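Local coordinates for protein Afp3 (Serratia entomophila, PDB 6RBN) that probably forms part of the contractile sheath around the inner tube of the anti-feeding prophage, a contractile injection system, here in its extended state, at residues L185-V190 and A202-Y207; E313-G318 and G334-K339. All blocks are in the same frame, centred on the assembly; numbering follows the deposited sequence.

Contact 1 of 2, residues L185-V190 and A202-Y207; sequences LLADSV and AQVAVY
Backbone hydrogen bonds carry the pairing of Leu-185 to Ser-189 with Gln-203 to Tyr-207. Leu-185 anchors one end with both of its polar backbone atoms: its N donates to Gln-203 O at 2.7 Å, and its O receives Ala-205 N in a nearly straight bond of 3.0 Å (N-H...O 166°). Two residues on, Tyr-207 N reaches Ala-187 O at 3.1 Å, in a more bent bond (N-H...O 135°). The bonds from Ala-187 N to Ala-205 O and from Ser-189 N to Tyr-207 O are weak. CA-H...O contacts to the same carbonyls, such as Val-204 CA on Leu-185 O, add to the pairing.

On one face Leu-185 and Val-204 lie side by side, CB of the leucine 4.0 Å from CG2 of the valine, and Ala-187 CB rests against both Val-204 CG1 and Val-206 CG2. The other methyl of Val-206, CG1, stands anti to its backbone N (chi1 -176°) and lies against Ser-189 CB. Tyr-170 of helix 163-172 covers Leu-185 and Ala-187. On the other face Leu-186 CD2 touches Ala-205 CB and meets the Tyr-207 ring at its edge, near the ring plane, 3.7 Å from CE2. Helix 271-284 packs here; its Tyr-278 hydroxyl is hydrogen-bonded to Tyr-207 OH, and Ser-271 OG to Asp-188 OD1.

Eleven residues without helix or strand join the two segments. The result is a short parallel strand pair, apolar on the Leu-185 face and mixed apolar and polar on the Leu-186 face. Flanked by helices 163-172 and 271-284, with helix 347-364 also packing on Ala-205 and Tyr-207, it forms a buried alpha/beta layer of the sheath subunit.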
loop_
_atom_site.group_PDB
_atom_site.type_symbol
_atom_site.label_atom_id
_atom_site.label_comp_id
_atom_site.label_asym_id
_atom_site.label_seq_id
_atom_site.Cartn_x
_atom_site.Cartn_y
_atom_site.Cartn_z
ATOM N N LEU D 185 57.573 17.962 35.738
ATOM C CA LEU D 185 58.764 18.797 35.798
ATOM C C LEU D 185 59.772 18.372 34.741
ATOM O O LEU D 185 60.011 17.179 34.538
ATOM C CB LEU D 185 59.395 18.715 37.187
ATOM C CG LEU D 185 60.670 19.508 37.470
ATOM C CD1 LEU D 185 60.436 20.987 37.327
ATOM C CD2 LEU D 185 61.172 19.192 38.856
ATOM N N LEU D 186 60.359 19.354 34.067
ATOM C CA LEU D 186 61.431 19.124 33.104
ATOM C C LEU D 186 62.714 19.694 33.700
ATOM O O LEU D 186 63.058 20.856 33.481
ATOM C CB LEU D 186 61.116 19.755 31.759
ATOM C CG LEU D 186 59.934 19.169 31.000
ATOM C CD1 LEU D 186 59.683 19.945 29.726
ATOM C CD2 LEU D 186 60.198 17.716 30.703
ATOM N N ALA D 187 63.422 18.864 34.454
ATOM C CA ALA D 187 64.648 19.285 35.106
ATOM C C ALA D 187 65.825 19.181 34.145
ATOM O O ALA D 187 65.714 18.661 33.034
ATOM C CB ALA D 187 64.901 18.448 36.359
ATOM N N ASP D 188 66.970 19.687 34.591
ATOM C CA ASP D 188 68.175 19.725 33.777
ATOM C C ASP D 188 69.354 19.247 34.604
ATOM O O ASP D 188 69.580 19.745 35.709
ATOM C CB ASP D 188 68.443 21.136 33.266
ATOM C CG ASP D 188 67.440 21.575 32.246
ATOM O OD1 ASP D 188 66.993 20.730 31.447
ATOM O OD2 ASP D 188 67.048 22.758 32.264
ATOM N N SER D 189 70.100 18.295 34.066
ATOM C CA SER D 189 71.274 17.812 34.765
ATOM C C SER D 189 72.396 18.837 34.672
ATOM O O SER D 189 72.413 19.707 33.798
ATOM C CB SER D 189 71.726 16.474 34.188
ATOM O OG SER D 189 72.857 15.993 34.886
ATOM N N VAL D 190 73.340 18.732 35.597
ATOM C CA VAL D 190 74.469 19.651 35.662
ATOM C C VAL D 190 75.735 19.008 35.122
ATOM O O VAL D 190 76.415 19.577 34.269
ATOM C CB VAL D 190 74.662 20.144 37.111
ATOM C CG1 VAL D 190 75.809 21.132 37.184
ATOM C CG2 VAL D 190 73.377 20.748 37.625
ATOM N N ALA D 202 57.941 9.895 39.372
ATOM C CA ALA D 202 57.592 9.637 37.983
ATOM C C ALA D 202 57.157 10.882 37.226
ATOM O O ALA D 202 56.841 10.781 36.040
ATOM C CB ALA D 202 56.482 8.588 37.907
ATOM N N GLN D 203 57.143 12.046 37.866
ATOM C CA GLN D 203 56.686 13.277 37.247
ATOM C C GLN D 203 57.831 14.128 36.715
ATOM O O GLN D 203 57.614 15.291 36.372
ATOM C CB GLN D 203 55.879 14.097 38.253
ATOM C CG GLN D 203 54.665 13.400 38.833
ATOM C CD GLN D 203 53.637 13.037 37.792
ATOM O OE1 GLN D 203 53.394 11.864 37.533
ATOM N NE2 GLN D 203 53.032 14.044 37.181
ATOM N N VAL D 204 59.048 13.589 36.659
ATOM C CA VAL D 204 60.245 14.371 36.376
ATOM C C VAL D 204 60.988 13.740 35.208
ATOM O O VAL D 204 61.206 12.525 35.190
ATOM C CB VAL D 204 61.159 14.470 37.616
ATOM C CG1 VAL D 204 62.462 15.173 37.292
ATOM C CG2 VAL D 204 60.456 15.216 38.715
ATOM N N ALA D 205 61.360 14.563 34.229
ATOM C CA ALA D 205 62.217 14.160 33.123
ATOM C C ALA D 205 63.412 15.099 33.069
ATOM O O ALA D 205 63.248 16.300 32.835
ATOM C CB ALA D 205 61.453 14.189 31.800
ATOM N N VAL D 206 64.601 14.554 33.278
ATOM C CA VAL D 206 65.844 15.320 33.282
ATOM C C VAL D 206 66.404 15.307 31.865
ATOM O O VAL D 206 66.183 14.356 31.116
ATOM C CB VAL D 206 66.817 14.719 34.320
ATOM C CG1 VAL D 206 68.105 15.514 34.447
ATOM C CG2 VAL D 206 66.133 14.595 35.668
ATOM N N TYR D 207 67.074 16.390 31.460
ATOM C CA TYR D 207 67.693 16.492 30.136
ATOM C C TYR D 207 69.076 17.105 30.306
ATOM O O TYR D 207 69.194 18.263 30.715
ATOM C CB TYR D 207 66.831 17.322 29.188
ATOM C CG TYR D 207 65.553 16.626 28.793
ATOM C CD1 TYR D 207 65.522 15.743 27.723
ATOM C CD2 TYR D 207 64.384 16.819 29.513
ATOM C CE1 TYR D 207 64.358 15.096 27.367
ATOM C CE2 TYR D 207 63.219 16.170 29.169
ATOM C CZ TYR D 207 63.213 15.308 28.096
ATOM O OH TYR D 207 62.051 14.665 27.746
#

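Contact 2 of 2, residues E313-G318 and G334-K339; sequences ELNPKG and GSRTQK
Asn-315 and Arg-336 meet where two loops of the subtilisin-like sheath domain come together, one following helix 308-311 and the other leading to helix 347-364. The arginine crosses the asparagine side chain at about a right angle, with the amide and guanidinium planes 81° apart. Its chain, extended from CG to NE, brings NH1 to the amide end, 3.2 Å from Asn-315 OD1, while Arg-336 CD rests 3.3 Å from Asn-315 O. The amide nitrogen ND2 lies at the guanidinium edge, but its hydrogen bond goes to Ser-6 O of a neighbouring sheath subunit, which ties this loop to the assembly. NH2 of Arg-336 is held by a salt bridge to Glu-439, and that bond would help fix where the guanidinium sits.

Gly-318 fills the second point of contact. Its CA makes a CA-H...O contact of 3.5 Å with Thr-337 O. Beside it, the bent chain of Gln-338 returns toward Gly-318, while its NE2 is hydrogen-bonded to Gly-199 O.

Behind these contacts, a type I beta turn from Leu-314 to Lys-317 shapes the first loop, closed by Lys-317 N to Leu-314 O at 2.9 Å. On the other loop, Ser-335 and Thr-337 form backbone hydrogen bonds with Ile-347 and Arg-345. The Lys-317 side chain folds back, and its NZ donates to Glu-313 O at 2.7 Å, in the carbonyl plane.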
loop_
_atom_site.group_PDB
_atom_site.type_symbol
_atom_site.label_atom_id
_atom_site.label_comp_id
_atom_site.label_asym_id
_atom_site.label_seq_id
_atom_site.Cartn_x
_atom_site.Cartn_y
_atom_site.Cartn_z
ATOM N N GLU D 313 75.701 4.576 30.918
ATOM C CA GLU D 313 75.588 4.669 32.365
ATOM C C GLU D 313 74.576 5.717 32.796
ATOM O O GLU D 313 74.254 5.796 33.984
ATOM C CB GLU D 313 76.951 4.988 32.989
ATOM C CG GLU D 313 77.484 6.357 32.627
ATOM C CD GLU D 313 78.866 6.620 33.184
ATOM O OE1 GLU D 313 79.420 5.719 33.848
ATOM O OE2 GLU D 313 79.401 7.725 32.953
ATOM N N LEU D 314 74.075 6.513 31.856
ATOM C CA LEU D 314 73.074 7.538 32.110
ATOM C C LEU D 314 71.659 7.113 31.755
ATOM O O LEU D 314 70.730 7.470 32.479
ATOM C CB LEU D 314 73.432 8.813 31.339
ATOM C CG LEU D 314 74.183 9.941 32.047
ATOM C CD1 LEU D 314 75.444 9.491 32.744
ATOM C CD2 LEU D 314 74.543 10.965 30.988
ATOM N N ASN D 315 71.460 6.364 30.674
ATOM C CA ASN D 315 70.106 5.985 30.277
ATOM C C ASN D 315 69.429 4.969 31.202
ATOM O O ASN D 315 68.194 4.928 31.230
ATOM C CB ASN D 315 70.069 5.431 28.856
ATOM C CG ASN D 315 68.686 5.527 28.237
ATOM O OD1 ASN D 315 67.822 6.254 28.722
ATOM N ND2 ASN D 315 68.446 4.735 27.218
ATOM N N PRO D 316 70.148 4.114 31.993
ATOM C CA PRO D 316 69.445 3.483 33.125
ATOM C C PRO D 316 69.366 4.360 34.370
ATOM O O PRO D 316 69.455 3.882 35.505
ATOM C CB PRO D 316 70.274 2.222 33.393
ATOM C CG PRO D 316 70.946 1.938 32.126
ATOM C CD PRO D 316 71.283 3.275 31.566
ATOM N N LYS D 317 69.172 5.650 34.126
ATOM C CA LYS D 317 68.551 6.643 34.979
ATOM C C LYS D 317 67.750 7.501 34.012
ATOM O O LYS D 317 67.872 7.351 32.796
ATOM C CB LYS D 317 69.577 7.485 35.751
ATOM C CG LYS D 317 70.397 6.724 36.771
ATOM C CD LYS D 317 71.351 7.639 37.510
ATOM C CE LYS D 317 72.501 8.062 36.620
ATOM N NZ LYS D 317 73.348 6.894 36.265
ATOM N N GLY D 318 66.925 8.398 34.521
ATOM C CA GLY D 318 66.266 9.249 33.554
ATOM C C GLY D 318 67.112 10.468 33.277
ATOM O O GLY D 318 66.991 11.469 33.979
ATOM N N GLY D 334 65.987 9.883 24.082
ATOM C CA GLY D 334 65.690 9.324 25.383
ATOM C C GLY D 334 64.326 9.761 25.870
ATOM O O GLY D 334 63.975 10.938 25.755
ATOM N N SER D 335 63.544 8.831 26.410
ATOM C CA SER D 335 62.185 9.126 26.848
ATOM C C SER D 335 61.871 8.427 28.167
ATOM O O SER D 335 60.819 7.810 28.331
ATOM C CB SER D 335 61.178 8.731 25.775
ATOM O OG SER D 335 61.162 7.327 25.606
ATOM N N ARG D 336 62.781 8.513 29.131
ATOM C CA ARG D 336 62.571 7.925 30.445
ATOM C C ARG D 336 62.339 8.988 31.510
ATOM O O ARG D 336 62.810 10.121 31.401
ATOM C CB ARG D 336 63.748 7.049 30.869
ATOM C CG ARG D 336 63.745 5.661 30.278
ATOM C CD ARG D 336 64.884 4.854 30.859
ATOM N NE ARG D 336 64.782 3.432 30.548
ATOM C CZ ARG D 336 65.300 2.863 29.470
ATOM N NH1 ARG D 336 65.947 3.605 28.590
ATOM N NH2 ARG D 336 65.161 1.562 29.263
ATOM N N THR D 337 61.604 8.592 32.547
ATOM C CA THR D 337 61.388 9.399 33.735
ATOM C C THR D 337 62.360 8.978 34.832
ATOM O O THR D 337 63.185 8.079 34.659
ATOM C CB THR D 337 59.945 9.266 34.223
ATOM O OG1 THR D 337 59.678 7.903 34.565
ATOM C CG2 THR D 337 58.972 9.704 33.152
ATOM N N GLN D 338 62.258 9.633 35.987
ATOM C CA GLN D 338 63.096 9.296 37.129
ATOM C C GLN D 338 62.678 8.009 37.823
ATOM O O GLN D 338 63.477 7.441 38.572
ATOM C CB GLN D 338 63.080 10.437 38.142
ATOM C CG GLN D 338 63.844 11.654 37.710
ATOM C CD GLN D 338 65.317 11.377 37.632
ATOM O OE1 GLN D 338 65.891 11.339 36.557
ATOM N NE2 GLN D 338 65.936 11.156 38.778
ATOM N N LYS D 339 61.457 7.541 37.596
ATOM C CA LYS D 339 60.978 6.339 38.264
ATOM C C LYS D 339 61.524 5.101 37.568
ATOM O O LYS D 339 61.420 4.968 36.346
ATOM C CB LYS D 339 59.453 6.322 38.269
ATOM C CG LYS D 339 58.841 5.190 39.054
ATOM C CD LYS D 339 59.026 5.401 40.540
ATOM C CE LYS D 339 58.312 4.331 41.339
ATOM N NZ LYS D 339 58.534 4.503 42.799
#

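Overall arrangement
The two contacts follow one another along the chain, contact 1 closing before contact 2 opens, and their centres are about 10 Å apart. They join through strand 204-207: a probable hydrogen bond of 3.2 Å links Val-204 O to Gln-338 N, and Val-206 packs against the loops, its CB 3.3 Å from Gly-318 O. All the touching residues of contact 1 are buried, about 10 Å from the chain centre, and no other protein chain touches it. Contact 2, about 16 Å from that centre, is partly buried and borders other chains: a second sheath subunit at Asn-315 and Pro-316, and Phe-272 of Afp2 at Ser-335. Together they connect the strand pair to an inter-subunit surface.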